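Local coordinates for protein putative enoyl-CoA hydratase/isomerase (Bordetella parapertussis, PDB 3ISA) that probably acts on acyl-CoA thioesters as an enoyl-CoA hydratase or isomerase of the crotonase family, though its substrate is not established, at residues D41-A46 / E88-R93. Sequence-based numbering, arbitrary orientation. Where two conformers were deposited one is given.
Sequences DGVDAA and EMLLQR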
loop_
_atom_site.group_PDB
_atom_site.type_symbol
_atom_site.label_atom_id
_atom_site.label_comp_id
_atom_site.label_asym_id
_atom_site.label_seq_id
_atom_site.Cartn_x
_atom_site.Cartn_y
_atom_site.Cartn_z
ATOM N N ASP D 41 21.384 16.699 -15.901
ATOM C CA ASP D 41 22.818 16.450 -15.775
ATOM C C ASP D 41 23.421 17.093 -14.520
ATOM O O ASP D 41 24.150 16.427 -13.767
ATOM C CB ASP D 41 23.539 16.913 -17.045
ATOM C CG ASP D 41 23.267 16.001 -18.242
ATOM O OD1 ASP D 41 22.687 14.902 -18.054
ATOM O OD2 ASP D 41 23.635 16.371 -19.374
ATOM N N GLY D 42 23.096 18.374 -14.289
ATOM C CA GLY D 42 23.590 19.116 -13.129
ATOM C C GLY D 42 23.131 18.532 -11.799
ATOM O O GLY D 42 23.935 18.375 -10.874
ATOM N N VAL D 43 21.833 18.229 -11.704
ATOM C CA VAL D 43 21.255 17.588 -10.508
ATOM C C VAL D 43 21.885 16.208 -10.239
ATOM O O VAL D 43 22.260 15.913 -9.100
ATOM C CB VAL D 43 19.693 17.542 -10.574
ATOM C CG1 VAL D 43 19.141 16.705 -9.465
ATOM C CG2 VAL D 43 19.125 18.990 -10.473
ATOM N N ASP D 44 22.027 15.391 -11.283
ATOM C CA ASP D 44 22.683 14.074 -11.156
ATOM C C ASP D 44 24.131 14.193 -10.666
ATOM O O ASP D 44 24.557 13.409 -9.819
ATOM C CB ASP D 44 22.650 13.294 -12.474
ATOM C CG ASP D 44 21.260 12.780 -12.832
ATOM O OD1 ASP D 44 20.311 12.931 -12.032
ATOM O OD2 ASP D 44 21.105 12.222 -13.937
ATOM N N ALA D 45 24.866 15.184 -11.182
ATOM C CA ALA D 45 26.252 15.419 -10.781
ATOM C C ALA D 45 26.323 15.846 -9.315
ATOM O O ALA D 45 27.165 15.358 -8.571
ATOM C CB ALA D 45 26.892 16.464 -11.685
ATOM N N ALA D 46 25.417 16.736 -8.902
ATOM C CA ALA D 46 25.330 17.160 -7.503
ATOM C C ALA D 46 25.016 15.999 -6.539
ATOM O O ALA D 46 25.547 15.971 -5.421
ATOM C CB ALA D 46 24.321 18.275 -7.347
ATOM N N GLU D 88 9.115 15.711 -15.981
ATOM C CA GLU D 88 8.675 14.994 -14.763
ATOM C C GLU D 88 9.813 14.194 -14.117
ATOM O O GLU D 88 9.904 14.138 -12.894
ATOM C CB GLU D 88 7.454 14.103 -15.040
ATOM C CG GLU D 88 6.898 13.297 -13.819
ATOM C CD GLU D 88 6.432 14.168 -12.624
ATOM O OE1 GLU D 88 6.403 15.414 -12.714
ATOM O OE2 GLU D 88 6.095 13.590 -11.569
ATOM N N MET D 89 10.690 13.600 -14.934
ATOM C CA MET D 89 11.837 12.885 -14.404
ATOM C C MET D 89 12.760 13.858 -13.622
ATOM O O MET D 89 13.216 13.547 -12.517
ATOM C CB MET D 89 12.557 12.088 -15.502
ATOM C CG MET D 89 11.741 10.845 -16.000
ATOM S SD MET D 89 12.465 9.943 -17.415
ATOM C CE MET D 89 13.739 9.037 -16.574
ATOM N N LEU D 90 12.963 15.050 -14.175
ATOM C CA LEU D 90 13.705 16.106 -13.502
ATOM C C LEU D 90 13.051 16.508 -12.172
ATOM O O LEU D 90 13.739 16.583 -11.139
ATOM C CB LEU D 90 13.847 17.337 -14.406
ATOM C CG LEU D 90 14.437 18.580 -13.711
ATOM C CD1 LEU D 90 15.890 18.365 -13.202
ATOM C CD2 LEU D 90 14.313 19.829 -14.599
ATOM N N LEU D 91 11.739 16.735 -12.194
ATOM C CA LEU D 91 11.012 17.169 -10.988
ATOM C C LEU D 91 11.127 16.122 -9.866
ATOM O O LEU D 91 11.310 16.452 -8.694
ATOM C CB LEU D 91 9.544 17.466 -11.341
ATOM C CG LEU D 91 9.337 18.577 -12.371
ATOM C CD1 LEU D 91 7.866 18.692 -12.753
ATOM C CD2 LEU D 91 9.890 19.897 -11.833
ATOM N N GLN D 92 11.061 14.850 -10.247
ATOM C CA GLN D 92 11.173 13.781 -9.275
ATOM C C GLN D 92 12.583 13.698 -8.672
ATOM O O GLN D 92 12.734 13.432 -7.474
ATOM C CB GLN D 92 10.711 12.458 -9.906
ATOM C CG GLN D 92 9.186 12.464 -10.159
ATOM C CD GLN D 92 8.652 11.131 -10.644
ATOM O OE1 GLN D 92 9.370 10.118 -10.659
ATOM N NE2 GLN D 92 7.379 11.116 -11.025
ATOM N N ARG D 93 13.608 13.941 -9.492
ATOM C CA ARG D 93 14.990 13.976 -9.022
ATOM C C ARG D 93 15.199 15.113 -8.022
ATOM O O ARG D 93 15.819 14.916 -6.986
ATOM C CB ARG D 93 15.946 14.158 -10.199
ATOM C CG ARG D 93 16.341 12.863 -10.872
ATOM C CD ARG D 93 16.595 13.148 -12.323
ATOM N NE ARG D 93 17.711 12.401 -12.895
ATOM C CZ ARG D 93 17.584 11.291 -13.608
ATOM N NH1 ARG D 93 18.661 10.715 -14.111
ATOM N NH2 ARG D 93 16.388 10.761 -13.824
#
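R93 grips the carboxylate of D44 side-on, with two nitrogens on two oxygens. R93 NE donates to D44 OD1 at 2.8 Å, on that oxygen's syn lone pair. R93 NH1 donates to D44 OD2 at 2.9 Å, meeting it on its syn side, slightly tilted from the carboxylate plane. Both bonds are nearly straight. Both oxygens lie close to the guanidinium plane, at its edge. The two flat groups are still not coplanar: their planes are twisted 32° apart. The arginine chain bends at chi2 and chi3, which brings its NE edge round to the aspartate.

Beside the salt bridge the contact is apolar and loose. V43 CG1 lies 4.2 Å from R93 CB, so the root of the arginine packs on the valine. V43 CG2 meets L90 CD1 at 4.3 Å. With V43 CG1 anti to the backbone N (chi1 171°), the two methyls divide between R93 and L90. Earlier turns of helix 33-48 extend this packing: L39 and I40 touch L90, and I40 also touches R93.

The segments belong to helices 33-48 and 77-95 of the crotonase-like fold. They run roughly parallel, 28° apart, with axes 10.4 Å from each other at closest approach. On helix 77-95, Q92 NE2 bonds to E88 OE2, which also forms a salt bridge with R146. Q92 OE1 accepts a bond from R226 of the second subunit.

Two bonds from one guanidinium fix the rotation of the D44 carboxylate. Pairing at this partly exposed edge probably balances the two charges and favours the ionised aspartate, while V43 and L90 pack on the buried side of the salt bridge.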